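Local coordinates for nucleoside-diphosphate-sugar pyrophosphorylase (Vibrio cholerae, PDB 4EVW), which probably transfers a nucleotidyl group from a nucleoside triphosphate to a sugar phosphate, making an activated nucleoside-diphosphate sugar and releasing pyrophosphate, at residues 85-90 / 203-208; 2-7 / 110-115; 184-189 / 210-215; 143-148 / 160-165. The protein carries 1 engineered substitution. One frame throughout, in Å; residues are numbered along the deposited sequence.

Interaction 1: 85-90 / 203-208; sequences RGQAET and LYIAPL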
loop_
_atom_site.group_PDB
_atom_site.type_symbol
_atom_site.label_atom_id
_atom_site.label_comp_id
_atom_site.label_asym_id
_atom_site.label_seq_id
_atom_site.Cartn_x
_atom_site.Cartn_y
_atom_site.Cartn_z
ATOM N N ARG A 85 1.224 -7.973 -12.054
ATOM C CA ARG A 85 2.121 -8.913 -11.400
ATOM C C ARG A 85 2.275 -8.612 -9.910
ATOM O O ARG A 85 3.014 -9.295 -9.208
ATOM C CB ARG A 85 3.491 -8.875 -12.084
ATOM C CG ARG A 85 3.446 -9.164 -13.587
ATOM C CD ARG A 85 4.828 -9.043 -14.223
ATOM N NE ARG A 85 5.062 -7.740 -14.839
ATOM C CZ ARG A 85 6.258 -7.295 -15.220
ATOM N NH1 ARG A 85 7.339 -8.045 -15.042
ATOM N NH2 ARG A 85 6.374 -6.104 -15.792
ATOM N N GLY A 86 1.574 -7.592 -9.427
ATOM C CA GLY A 86 1.680 -7.249 -8.019
ATOM C C GLY A 86 1.456 -5.770 -7.766
ATOM O O GLY A 86 1.399 -4.978 -8.703
ATOM N N GLN A 87 1.344 -5.393 -6.498
ATOM C CA GLN A 87 1.091 -3.998 -6.139
ATOM C C GLN A 87 2.025 -2.960 -6.744
ATOM O O GLN A 87 1.590 -1.853 -7.057
ATOM C CB GLN A 87 1.093 -3.822 -4.619
ATOM C CG GLN A 87 -0.083 -4.467 -3.913
ATOM C CD GLN A 87 -0.113 -4.123 -2.437
ATOM O OE1 GLN A 87 0.869 -3.623 -1.885
ATOM N NE2 GLN A 87 -1.239 -4.396 -1.787
ATOM N N ALA A 88 3.304 -3.293 -6.898
ATOM C CA ALA A 88 4.235 -2.325 -7.460
ATOM C C ALA A 88 3.860 -2.008 -8.903
ATOM O O ALA A 88 3.939 -0.856 -9.326
ATOM C CB ALA A 88 5.675 -2.847 -7.381
ATOM N N GLU A 89 3.460 -3.023 -9.668
ATOM C CA GLU A 89 3.080 -2.761 -11.048
ATOM C C GLU A 89 1.743 -2.017 -11.071
ATOM O O GLU A 89 1.541 -1.113 -11.876
ATOM C CB GLU A 89 2.966 -4.061 -11.863
ATOM C CG GLU A 89 2.588 -3.788 -13.318
ATOM C CD GLU A 89 2.609 -5.026 -14.206
ATOM O OE1 GLU A 89 2.271 -6.129 -13.728
ATOM O OE2 GLU A 89 2.944 -4.879 -15.399
ATOM N N THR A 90 0.831 -2.404 -10.184
ATOM C CA THR A 90 -0.471 -1.746 -10.116
ATOM C C THR A 90 -0.280 -0.248 -9.901
ATOM O O THR A 90 -0.888 0.573 -10.593
ATOM C CB THR A 90 -1.313 -2.326 -8.971
ATOM O OG1 THR A 90 -1.517 -3.728 -9.207
ATOM C CG2 THR A 90 -2.669 -1.619 -8.886
ATOM N N LEU A 203 5.739 -8.559 -8.357
ATOM C CA LEU A 203 6.377 -7.268 -8.142
ATOM C C LEU A 203 5.781 -6.563 -6.927
ATOM O O LEU A 203 4.700 -5.973 -6.997
ATOM C CB LEU A 203 6.219 -6.407 -9.397
ATOM C CG LEU A 203 6.812 -7.012 -10.671
ATOM C CD1 LEU A 203 6.552 -6.086 -11.856
ATOM C CD2 LEU A 203 8.307 -7.223 -10.480
ATOM N N TYR A 204 6.501 -6.644 -5.815
ATOM C CA TYR A 204 6.076 -6.045 -4.553
ATOM C C TYR A 204 6.715 -4.680 -4.331
ATOM O O TYR A 204 7.750 -4.369 -4.918
ATOM C CB TYR A 204 6.441 -6.983 -3.407
ATOM C CG TYR A 204 5.810 -8.348 -3.534
ATOM C CD1 TYR A 204 4.422 -8.489 -3.604
ATOM C CD2 TYR A 204 6.593 -9.499 -3.585
ATOM C CE1 TYR A 204 3.831 -9.744 -3.720
ATOM C CE2 TYR A 204 6.010 -10.761 -3.702
ATOM C CZ TYR A 204 4.629 -10.874 -3.767
ATOM O OH TYR A 204 4.046 -12.116 -3.873
ATOM N N ILE A 205 6.107 -3.877 -3.460
ATOM C CA ILE A 205 6.608 -2.534 -3.184
ATOM C C ILE A 205 7.863 -2.461 -2.309
ATOM O O ILE A 205 8.796 -1.728 -2.625
ATOM C CB ILE A 205 5.526 -1.663 -2.492
ATOM C CG1 ILE A 205 4.246 -1.624 -3.336
ATOM C CG2 ILE A 205 6.082 -0.243 -2.256
ATOM C CD1 ILE A 205 4.226 -0.566 -4.406
ATOM N N ALA A 206 7.882 -3.204 -1.204
ATOM C CA ALA A 206 9.014 -3.152 -0.280
ATOM C C ALA A 206 10.398 -3.261 -0.928
ATOM O O ALA A 206 11.299 -2.490 -0.604
ATOM C CB ALA A 206 8.847 -4.213 0.820
ATOM N N PRO A 207 10.588 -4.215 -1.851
ATOM C CA PRO A 207 11.895 -4.362 -2.508
ATOM C C PRO A 207 12.371 -3.100 -3.237
ATOM O O PRO A 207 13.572 -2.889 -3.409
ATOM C CB PRO A 207 11.665 -5.515 -3.485
ATOM C CG PRO A 207 10.658 -6.352 -2.783
ATOM C CD PRO A 207 9.693 -5.330 -2.211
ATOM N N LEU A 208 11.428 -2.263 -3.667
ATOM C CA LEU A 208 11.786 -1.049 -4.389
ATOM C C LEU A 208 12.682 -0.128 -3.584
ATOM O O LEU A 208 13.499 0.593 -4.149
ATOM C CB LEU A 208 10.526 -0.281 -4.834
ATOM C CG LEU A 208 9.615 -1.032 -5.805
ATOM C CD1 LEU A 208 8.534 -0.095 -6.355
ATOM C CD2 LEU A 208 10.452 -1.595 -6.938
HETATM O O HOH W 1 3.714 -4.893 -2.159
#
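Leu-203 grips the start of helix 87-100, whose N-cap is Gly-86, from the loop that leads to helix 208-214; both belong to an alpha/beta domain that is probably of the nucleotidyltransferase type. Leu-203 N donates to Arg-85 O at 2.9 Å, and Leu-203 O accepts from Ala-88 N at 3.0 Å. A first-turn amide, with no acceptor one turn back in its own helix, is thereby satisfied by the loop. With chi1 at -59°, CG of Leu-203 stands opposite the carbonyl carbon and the side chain runs beside that of Arg-85, so that CD1 lies over the centre of one guanidinium face, 3.6 Å from Arg-85 CZ. Glu-89 steadies the arginine: its OE1 accepts from Arg-85 N at 2.7 Å and holds NE in a weaker salt bridge. Tyr-204 turns its CB away from the helix and packs on Glu-162, while its carbonyl O, 3.6 Å from Ala-88 CB, is buried with no polar partner in the model. Ile-205 donates its N-H to a water that in turn donates to Gln-87 OE1, and its CD1 comes within 3.5 Å of Ala-88 CA. One turn on, Leu-208 closes the apolar patch, placing CD1 4.1 Å from Ala-88 CB.

Interaction 2: 2-7 / 110-115; sequences IVIPMA and TVFNID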
loop_
_atom_site.group_PDB
_atom_site.type_symbol
_atom_site.label_atom_id
_atom_site.label_comp_id
_atom_site.label_asym_id
_atom_site.label_seq_id
_atom_site.Cartn_x
_atom_site.Cartn_y
_atom_site.Cartn_z
ATOM N N ILE A 2 -2.485 9.808 -1.470
ATOM C CA ILE A 2 -2.680 8.469 -0.931
ATOM C C ILE A 2 -3.067 7.577 -2.105
ATOM O O ILE A 2 -4.059 7.832 -2.787
ATOM C CB ILE A 2 -3.805 8.459 0.114
ATOM C CG1 ILE A 2 -3.516 9.493 1.208
ATOM C CG2 ILE A 2 -3.936 7.068 0.722
ATOM C CD1 ILE A 2 -2.426 9.093 2.166
ATOM N N VAL A 3 -2.273 6.539 -2.339
ATOM C CA VAL A 3 -2.508 5.635 -3.459
ATOM C C VAL A 3 -2.913 4.262 -2.947
ATOM O O VAL A 3 -2.204 3.655 -2.141
ATOM C CB VAL A 3 -1.234 5.493 -4.315
ATOM C CG1 VAL A 3 -1.484 4.537 -5.479
ATOM C CG2 VAL A 3 -0.794 6.868 -4.824
ATOM N N ILE A 4 -4.049 3.767 -3.412
ATOM C CA ILE A 4 -4.495 2.463 -2.971
ATOM C C ILE A 4 -4.616 1.491 -4.129
ATOM O O ILE A 4 -5.561 1.565 -4.917
ATOM C CB ILE A 4 -5.872 2.509 -2.280
ATOM C CG1 ILE A 4 -5.970 3.713 -1.341
ATOM C CG2 ILE A 4 -6.076 1.208 -1.480
ATOM C CD1 ILE A 4 -5.266 3.531 -0.019
ATOM N N PRO A 5 -3.646 0.630 -4.282
ATOM C CA PRO A 5 -3.697 -0.381 -5.319
ATOM C C PRO A 5 -4.702 -1.456 -4.917
ATOM O O PRO A 5 -4.577 -2.012 -3.883
ATOM C CB PRO A 5 -2.287 -0.912 -5.345
ATOM C CG PRO A 5 -1.732 -0.594 -4.026
ATOM C CD PRO A 5 -2.476 0.498 -3.418
HETATM N N MSE A 6 -5.710 -1.701 -5.712
HETATM C CA MSE A 6 -6.694 -2.686 -5.359
HETATM C C MSE A 6 -7.199 -3.388 -6.588
HETATM O O MSE A 6 -8.343 -3.554 -6.728
HETATM C CB MSE A 6 -7.851 -2.068 -4.584
HETATM C CG MSE A 6 -8.243 -0.695 -5.015
HETATM SE SE MSE A 6 -9.768 0.129 -4.068
HETATM C CE MSE A 6 -11.112 -1.187 -4.311
ATOM N N ALA A 7 -6.282 -3.807 -7.435
ATOM C CA ALA A 7 -6.596 -4.417 -8.686
ATOM C C ALA A 7 -6.407 -5.908 -8.620
ATOM O O ALA A 7 -6.674 -6.588 -9.548
ATOM C CB ALA A 7 -5.759 -3.857 -9.751
ATOM N N THR A 110 1.840 7.934 -0.996
ATOM C CA THR A 110 1.756 7.075 0.169
ATOM C C THR A 110 0.937 5.881 -0.264
ATOM O O THR A 110 -0.278 5.979 -0.419
ATOM C CB THR A 110 1.054 7.817 1.308
ATOM O OG1 THR A 110 1.819 8.979 1.645
ATOM C CG2 THR A 110 0.922 6.930 2.530
ATOM N N VAL A 111 1.605 4.756 -0.484
ATOM C CA VAL A 111 0.912 3.552 -0.926
ATOM C C VAL A 111 0.389 2.787 0.271
ATOM O O VAL A 111 1.101 2.575 1.244
ATOM C CB VAL A 111 1.846 2.639 -1.740
ATOM C CG1 VAL A 111 1.071 1.430 -2.265
ATOM C CG2 VAL A 111 2.463 3.429 -2.878
ATOM N N PHE A 112 -0.864 2.365 0.189
ATOM C CA PHE A 112 -1.482 1.638 1.282
ATOM C C PHE A 112 -2.365 0.561 0.667
ATOM O O PHE A 112 -2.715 0.645 -0.504
ATOM C CB PHE A 112 -2.326 2.607 2.100
ATOM C CG PHE A 112 -2.836 2.035 3.382
ATOM C CD1 PHE A 112 -1.953 1.624 4.375
ATOM C CD2 PHE A 112 -4.201 1.922 3.608
ATOM C CE1 PHE A 112 -2.427 1.110 5.582
ATOM C CE2 PHE A 112 -4.687 1.411 4.806
ATOM C CZ PHE A 112 -3.801 1.005 5.795
ATOM N N ASN A 113 -2.730 -0.455 1.435
ATOM C CA ASN A 113 -3.574 -1.481 0.849
ATOM C C ASN A 113 -4.911 -1.585 1.555
ATOM O O ASN A 113 -5.045 -1.275 2.743
ATOM C CB ASN A 113 -2.846 -2.822 0.819
ATOM C CG ASN A 113 -2.603 -3.380 2.188
ATOM O OD1 ASN A 113 -3.458 -4.059 2.751
ATOM N ND2 ASN A 113 -1.434 -3.090 2.744
ATOM N N ILE A 114 -5.902 -2.028 0.802
ATOM C CA ILE A 114 -7.255 -2.140 1.300
ATOM C C ILE A 114 -7.463 -3.274 2.319
ATOM O O ILE A 114 -8.537 -3.384 2.909
ATOM C CB ILE A 114 -8.222 -2.259 0.088
ATOM C CG1 ILE A 114 -9.498 -1.472 0.364
ATOM C CG2 ILE A 114 -8.495 -3.713 -0.244
ATOM C CD1 ILE A 114 -9.260 0.018 0.558
ATOM N N ASP A 115 -6.425 -4.085 2.543
ATOM C CA ASP A 115 -6.489 -5.202 3.499
ATOM C C ASP A 115 -6.078 -4.776 4.903
ATOM O O ASP A 115 -6.085 -5.585 5.828
ATOM C CB ASP A 115 -5.530 -6.334 3.112
ATOM C CG ASP A 115 -5.744 -6.841 1.711
ATOM O OD1 ASP A 115 -6.911 -7.044 1.321
ATOM O OD2 ASP A 115 -4.734 -7.055 1.007
HETATM O O HOH W 2 -5.233 -3.323 -1.681
#
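Ile-4 and Phe-112 are brought alongside each other by their first torsions: CG1 of Ile-4 stands opposite its carbonyl carbon (chi1 -42°), and CG of Phe-112 lies trans to its own backbone N (chi1 -170°). CD1 of Ile-4 lies 3.7 Å from Phe-112 CB and at the edge of the phenyl ring, near its plane; Phe-40 meets the same ring edge-to-face. The other branch of Ile-4, CG2, meets CD1 of Ile-114, the two side chains crossing at about a right angle with 4.0 Å between those atoms. Farther back, Ile-2 and Thr-110 point the same way, CD1 of Ile-2 lying against Thr-110 CB, while the threonine hydroxyl is engaged by His-176 ND1. The backbones pair as neighbouring parallel strands, 2-5 and 109-111, at the core of the Rossmann-like sheet. Val-3 N gives its hydrogen to Thr-110 O at 2.8 Å, and Phe-112 N returns one to Val-3 O at 3.0 Å. Pro-5 has no N-H to carry the ladder to the next rung; it sets CD only 2.9 Å from Phe-112 O instead, a tight fit, and packs its ring across Val-111 CG1. Where the chains diverge, a water takes over, donating to Pro-5 O at 2.6 Å and accepting from Ile-114 N at 2.9 Å.

Interaction 3: 184-189 / 210-215; sequences LEAYRE and NELIQK. Engineered in segment 210-215: Glu-211 (natural residue Leu).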
loop_
_atom_site.group_PDB
_atom_site.type_symbol
_atom_site.label_atom_id
_atom_site.label_comp_id
_atom_site.label_asym_id
_atom_site.label_seq_id
_atom_site.Cartn_x
_atom_site.Cartn_y
_atom_site.Cartn_z
ATOM N N LEU A 184 8.897 5.854 -9.333
ATOM C CA LEU A 184 8.937 5.373 -10.711
ATOM C C LEU A 184 10.336 4.971 -11.167
ATOM O O LEU A 184 10.503 4.010 -11.920
ATOM C CB LEU A 184 8.330 6.417 -11.656
ATOM C CG LEU A 184 6.826 6.649 -11.442
ATOM C CD1 LEU A 184 6.346 7.776 -12.343
ATOM C CD2 LEU A 184 6.045 5.370 -11.726
ATOM N N GLU A 185 11.348 5.694 -10.705
ATOM C CA GLU A 185 12.723 5.363 -11.065
ATOM C C GLU A 185 13.136 4.046 -10.400
ATOM O O GLU A 185 13.788 3.209 -11.021
ATOM C CB GLU A 185 13.663 6.484 -10.635
ATOM C CG GLU A 185 15.107 6.257 -11.027
ATOM C CD GLU A 185 15.315 6.200 -12.531
ATOM O OE1 GLU A 185 14.409 6.611 -13.290
ATOM O OE2 GLU A 185 16.401 5.746 -12.952
ATOM N N ALA A 186 12.753 3.850 -9.140
ATOM C CA ALA A 186 13.087 2.607 -8.451
ATOM C C ALA A 186 12.397 1.440 -9.155
ATOM O O ALA A 186 12.974 0.358 -9.308
ATOM C CB ALA A 186 12.647 2.672 -7.003
ATOM N N TYR A 187 11.158 1.663 -9.581
ATOM C CA TYR A 187 10.397 0.640 -10.285
ATOM C C TYR A 187 11.091 0.263 -11.584
ATOM O O TYR A 187 11.245 -0.914 -11.903
ATOM C CB TYR A 187 8.994 1.136 -10.623
ATOM C CG TYR A 187 8.167 0.074 -11.307
ATOM C CD1 TYR A 187 7.508 -0.905 -10.563
ATOM C CD2 TYR A 187 8.056 0.035 -12.696
ATOM C CE1 TYR A 187 6.755 -1.900 -11.186
ATOM C CE2 TYR A 187 7.310 -0.955 -13.332
ATOM C CZ TYR A 187 6.657 -1.913 -12.571
ATOM O OH TYR A 187 5.897 -2.880 -13.190
ATOM N N ARG A 188 11.508 1.257 -12.319
ATOM C CA ARG A 188 12.171 1.029 -13.606
ATOM C C ARG A 188 13.424 0.238 -13.397
ATOM O O ARG A 188 13.663 -0.682 -14.088
ATOM C CB ARG A 188 12.538 2.345 -14.269
ATOM C CG ARG A 188 11.365 3.019 -14.896
ATOM C CD ARG A 188 11.851 4.090 -15.832
ATOM N NE ARG A 188 12.235 5.293 -15.105
ATOM C CZ ARG A 188 11.380 6.246 -14.754
ATOM N NH1 ARG A 188 10.096 6.136 -15.069
ATOM N NH2 ARG A 188 11.811 7.307 -14.089
ATOM N N GLU A 189 14.221 0.584 -12.426
ATOM C CA GLU A 189 15.449 -0.139 -12.141
ATOM C C GLU A 189 15.133 -1.570 -11.726
ATOM O O GLU A 189 15.760 -2.519 -12.198
ATOM C CB GLU A 189 16.217 0.569 -11.031
ATOM C CG GLU A 189 16.812 1.898 -11.457
ATOM C CD GLU A 189 18.007 1.729 -12.382
ATOM O OE1 GLU A 189 18.531 0.599 -12.485
ATOM O OE2 GLU A 189 18.432 2.733 -12.994
ATOM N N ASN A 210 15.207 -0.839 -1.888
ATOM C CA ASN A 210 16.620 -1.186 -2.026
ATOM C C ASN A 210 17.261 -0.401 -3.162
ATOM O O ASN A 210 18.434 -0.043 -3.083
ATOM C CB ASN A 210 16.795 -2.691 -2.245
ATOM C CG ASN A 210 16.448 -3.489 -1.009
ATOM O OD1 ASN A 210 16.867 -3.143 0.092
ATOM N ND2 ASN A 210 15.683 -4.557 -1.182
ATOM N N GLU A 211 16.488 -0.118 -4.208
ATOM C CA GLU A 211 17.009 0.652 -5.334
ATOM C C GLU A 211 17.279 2.085 -4.866
ATOM O O GLU A 211 18.284 2.698 -5.231
ATOM C CB GLU A 211 15.998 0.666 -6.492
ATOM C CG GLU A 211 15.611 -0.712 -7.047
ATOM C CD GLU A 211 16.742 -1.395 -7.809
ATOM O OE1 GLU A 211 17.751 -0.724 -8.112
ATOM O OE2 GLU A 211 16.616 -2.602 -8.113
ATOM N N LEU A 212 16.378 2.619 -4.046
ATOM C CA LEU A 212 16.533 3.979 -3.537
ATOM C C LEU A 212 17.680 4.082 -2.529
ATOM O O LEU A 212 18.447 5.048 -2.538
ATOM C CB LEU A 212 15.222 4.455 -2.895
ATOM C CG LEU A 212 14.009 4.519 -3.835
ATOM C CD1 LEU A 212 12.829 5.146 -3.112
ATOM C CD2 LEU A 212 14.357 5.337 -5.072
ATOM N N ILE A 213 17.789 3.090 -1.654
ATOM C CA ILE A 213 18.855 3.074 -0.659
ATOM C C ILE A 213 20.217 2.980 -1.353
ATOM O O ILE A 213 21.166 3.656 -0.964
ATOM C CB ILE A 213 18.663 1.888 0.320
ATOM C CG1 ILE A 213 17.416 2.135 1.174
ATOM C CG2 ILE A 213 19.896 1.718 1.214
ATOM C CD1 ILE A 213 16.983 0.943 1.997
ATOM N N GLN A 214 20.310 2.159 -2.391
ATOM C CA GLN A 214 21.570 2.024 -3.115
ATOM C C GLN A 214 21.980 3.341 -3.759
ATOM O O GLN A 214 23.168 3.650 -3.849
ATOM C CB GLN A 214 21.457 0.939 -4.184
ATOM C CG GLN A 214 21.664 -0.463 -3.648
ATOM C CD GLN A 214 21.277 -1.521 -4.651
ATOM O OE1 GLN A 214 21.468 -1.344 -5.853
ATOM N NE2 GLN A 214 20.738 -2.636 -4.165
ATOM N N LYS A 215 20.997 4.119 -4.207
ATOM C CA LYS A 215 21.284 5.404 -4.832
ATOM C C LYS A 215 21.590 6.487 -3.813
ATOM O O LYS A 215 21.818 7.639 -4.169
ATOM C CB LYS A 215 20.123 5.839 -5.729
ATOM C CG LYS A 215 20.135 5.159 -7.088
ATOM C CD LYS A 215 18.968 5.599 -7.955
ATOM C CE LYS A 215 17.643 5.105 -7.397
ATOM N NZ LYS A 215 16.950 4.191 -8.349
#
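Glu-185 opens the contact between helices 180-191 and 208-214, a steep helix-helix crossing in which the short axes pass 9.1 Å apart at 105°. Glu-185 CG lies 3.9 Å from Lys-215 NZ, but the carboxylate is bent away at chi2 (63°) toward Arg-188, which holds Glu-185 OE1 side-on with two nitrogens, NH2 at 2.8 Å and NE at 3.1 Å. Lys-215 NZ sits just as close to Glu-189 CG, near both acids but not in contact with their oxygens, so any attraction is probably modest. Ala-186 is the centre of the packing: its small CB meets Leu-212 CD2 at 3.7 Å and also rests against CB of Glu-211, letting the backbones approach closely at this point. Glu-211 is an engineered residue, leucine in the natural sequence; its CG packs on the carbonyl O of Ala-186, and a bound magnesium ion lies about 4 Å from its side chain. On the next turn, Glu-189 points its CB at the other helix. Glu-189 OE1 and Glu-211 OE1 are 4.6 Å apart, near enough for probable mutual repulsion; the touch itself is made by OE1 of Glu-211, 3.5 Å from Glu-189 CB.

Interaction 4: 143-148 / 160-165; sequences NWSFAK and TAEKNP
Phe-146 and Ala-161 form the antiparallel hydrogen-bonded pair of the beta hairpin made by strands 146-149 and 157-161, each satisfying the other's backbone. Phe-146 N donates to Ala-161 O at 2.7 Å, and Ala-161 N donates back to Phe-146 O at 3.0 Å. Next along, Ala-147 and Thr-160 are a non-hydrogen-bonded pair, so their polar groups look elsewhere: Ala-147 O accepts from Ser-167 OG, and Thr-160 O from Asn-210 ND2. The backbones of Ala-147 and Ser-145 also pair with Leu-169 and Ser-171 on strand 169-172. A chi1 of 61° puts the Thr-160 hydroxyl between its backbone N and carbonyl carbon, where it bonds to Ala-206 O. Ser-145 OG likewise pairs outside the hairpin, with Tyr-175 OH, and Ser-145 CB lies 3.2 Å from Glu-162 OE1. The indole NE1 of Trp-144 is taken by Gly-140 O. Two carbonyl oxygens, Trp-144 O and Glu-162 O, are modelled 2.5 Å apart; both are acceptors, so this spot is doubtful. Trp-144 CB lies toward the rim of one face of the Phe-146 ring; after Ala-161 the chain folds back over the other, where Pro-165 CA makes a CH-pi contact 3.6 Å from the ring centroid.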
loop_
_atom_site.group_PDB
_atom_site.type_symbol
_atom_site.label_atom_id
_atom_site.label_comp_id
_atom_site.label_asym_id
_atom_site.label_seq_id
_atom_site.Cartn_x
_atom_site.Cartn_y
_atom_site.Cartn_z
ATOM N N ASN A 143 6.159 -14.340 7.317
ATOM C CA ASN A 143 5.388 -13.940 6.152
ATOM C C ASN A 143 5.047 -12.456 6.082
ATOM O O ASN A 143 3.879 -12.071 6.018
ATOM C CB ASN A 143 4.114 -14.775 6.066
ATOM C CG ASN A 143 3.402 -14.595 4.748
ATOM O OD1 ASN A 143 3.995 -14.140 3.769
ATOM N ND2 ASN A 143 2.129 -14.964 4.708
ATOM N N TRP A 144 6.083 -11.629 6.079
ATOM C CA TRP A 144 5.918 -10.186 5.997
ATOM C C TRP A 144 7.054 -9.639 5.156
ATOM O O TRP A 144 7.963 -10.372 4.775
ATOM C CB TRP A 144 6.037 -9.536 7.380
ATOM C CG TRP A 144 5.178 -10.109 8.452
ATOM C CD1 TRP A 144 5.521 -11.076 9.356
ATOM C CD2 TRP A 144 3.834 -9.734 8.754
ATOM N NE1 TRP A 144 4.471 -11.320 10.206
ATOM C CE2 TRP A 144 3.421 -10.511 9.859
ATOM C CE3 TRP A 144 2.935 -8.813 8.198
ATOM C CZ2 TRP A 144 2.145 -10.397 10.419
ATOM C CZ3 TRP A 144 1.668 -8.698 8.754
ATOM C CH2 TRP A 144 1.284 -9.486 9.854
ATOM N N SER A 145 6.988 -8.350 4.853
ATOM C CA SER A 145 8.083 -7.699 4.159
ATOM C C SER A 145 8.784 -7.060 5.351
ATOM O O SER A 145 8.130 -6.539 6.254
ATOM C CB SER A 145 7.601 -6.637 3.162
ATOM O OG SER A 145 6.277 -6.223 3.426
ATOM N N PHE A 146 10.105 -7.134 5.363
ATOM C CA PHE A 146 10.894 -6.622 6.475
ATOM C C PHE A 146 11.765 -5.430 6.125
ATOM O O PHE A 146 12.190 -5.278 4.985
ATOM C CB PHE A 146 11.810 -7.728 6.998
ATOM C CG PHE A 146 11.081 -8.937 7.494
ATOM C CD1 PHE A 146 10.672 -9.942 6.621
ATOM C CD2 PHE A 146 10.790 -9.063 8.845
ATOM C CE1 PHE A 146 9.982 -11.061 7.097
ATOM C CE2 PHE A 146 10.103 -10.172 9.329
ATOM C CZ PHE A 146 9.698 -11.173 8.455
ATOM N N ALA A 147 12.029 -4.587 7.118
ATOM C CA ALA A 147 12.911 -3.441 6.934
ATOM C C ALA A 147 14.027 -3.641 7.958
ATOM O O ALA A 147 13.759 -3.894 9.136
ATOM C CB ALA A 147 12.172 -2.134 7.196
ATOM N N LYS A 148 15.273 -3.554 7.503
ATOM C CA LYS A 148 16.423 -3.744 8.381
ATOM C C LYS A 148 16.985 -2.402 8.846
ATOM O O LYS A 148 17.321 -1.541 8.035
ATOM C CB LYS A 148 17.507 -4.543 7.653
ATOM C CG LYS A 148 18.732 -4.875 8.499
ATOM C CD LYS A 148 19.747 -5.674 7.687
ATOM C CE LYS A 148 20.999 -6.000 8.494
ATOM N NZ LYS A 148 22.076 -6.573 7.633
ATOM N N THR A 160 15.586 -3.893 2.673
ATOM C CA THR A 160 14.237 -4.423 2.824
ATOM C C THR A 160 14.227 -5.770 2.103
ATOM O O THR A 160 15.034 -6.005 1.202
ATOM C CB THR A 160 13.135 -3.528 2.193
ATOM O OG1 THR A 160 13.367 -3.397 0.786
ATOM C CG2 THR A 160 13.104 -2.156 2.848
ATOM N N ALA A 161 13.328 -6.650 2.524
ATOM C CA ALA A 161 13.182 -7.975 1.924
ATOM C C ALA A 161 11.704 -8.326 2.001
ATOM O O ALA A 161 11.040 -7.987 2.979
ATOM C CB ALA A 161 14.005 -9.000 2.695
ATOM N N GLU A 162 11.178 -8.997 0.984
ATOM C CA GLU A 162 9.764 -9.344 1.010
ATOM C C GLU A 162 9.463 -10.658 1.729
ATOM O O GLU A 162 8.388 -10.808 2.301
ATOM C CB GLU A 162 9.185 -9.389 -0.407
ATOM C CG GLU A 162 7.666 -9.598 -0.462
ATOM C CD GLU A 162 6.865 -8.376 -0.027
ATOM O OE1 GLU A 162 7.426 -7.259 -0.023
ATOM O OE2 GLU A 162 5.662 -8.529 0.294
ATOM N N LYS A 163 10.382 -11.617 1.716
ATOM C CA LYS A 163 10.098 -12.872 2.410
ATOM C C LYS A 163 11.220 -13.279 3.342
ATOM O O LYS A 163 11.044 -14.127 4.212
ATOM C CB LYS A 163 9.847 -14.001 1.406
ATOM C CG LYS A 163 8.870 -13.655 0.296
ATOM C CD LYS A 163 7.473 -14.198 0.537
ATOM C CE LYS A 163 6.564 -13.820 -0.623
ATOM N NZ LYS A 163 5.175 -13.547 -0.169
ATOM N N ASN A 164 12.383 -12.677 3.153
ATOM C CA ASN A 164 13.514 -12.993 3.998
ATOM C C ASN A 164 13.441 -12.147 5.267
ATOM O O ASN A 164 13.369 -10.920 5.196
ATOM C CB ASN A 164 14.808 -12.730 3.235
ATOM C CG ASN A 164 16.025 -13.189 3.992
ATOM O OD1 ASN A 164 15.941 -14.073 4.845
ATOM N ND2 ASN A 164 17.173 -12.604 3.675
ATOM N N PRO A 165 13.416 -12.799 6.446
ATOM C CA PRO A 165 13.347 -12.137 7.756
ATOM C C PRO A 165 14.667 -11.525 8.177
ATOM O O PRO A 165 15.297 -11.986 9.128
ATOM C CB PRO A 165 12.957 -13.263 8.705
ATOM C CG PRO A 165 12.243 -14.215 7.843
ATOM C CD PRO A 165 13.066 -14.222 6.582
#

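Overall arrangement
Helix 87-100 is the bridge between the first two contacts: its start forms interaction 1, while Gln-87 and Thr-90 pack on Asn-113 and Pro-5 of interaction 2, about 11 Å away centre to centre. The 203-208 loop of interaction 1 also touches interaction 4, through Ala-206 and Thr-160, and interaction 3, through Leu-203 and Tyr-187. Interactions 3 and 4 meet at Asn-210 and Thr-160; interaction 2 stays clear of both, nearest atoms about 9 and 8 Å off. Along the chain interaction 2 closes before 4 opens and 4 before 3, while interaction 1 crosses 2 and 3 and encloses 4. Its loop thus brings the hairpin and helices 180-191 and 208-214 against the start of helix 87-100.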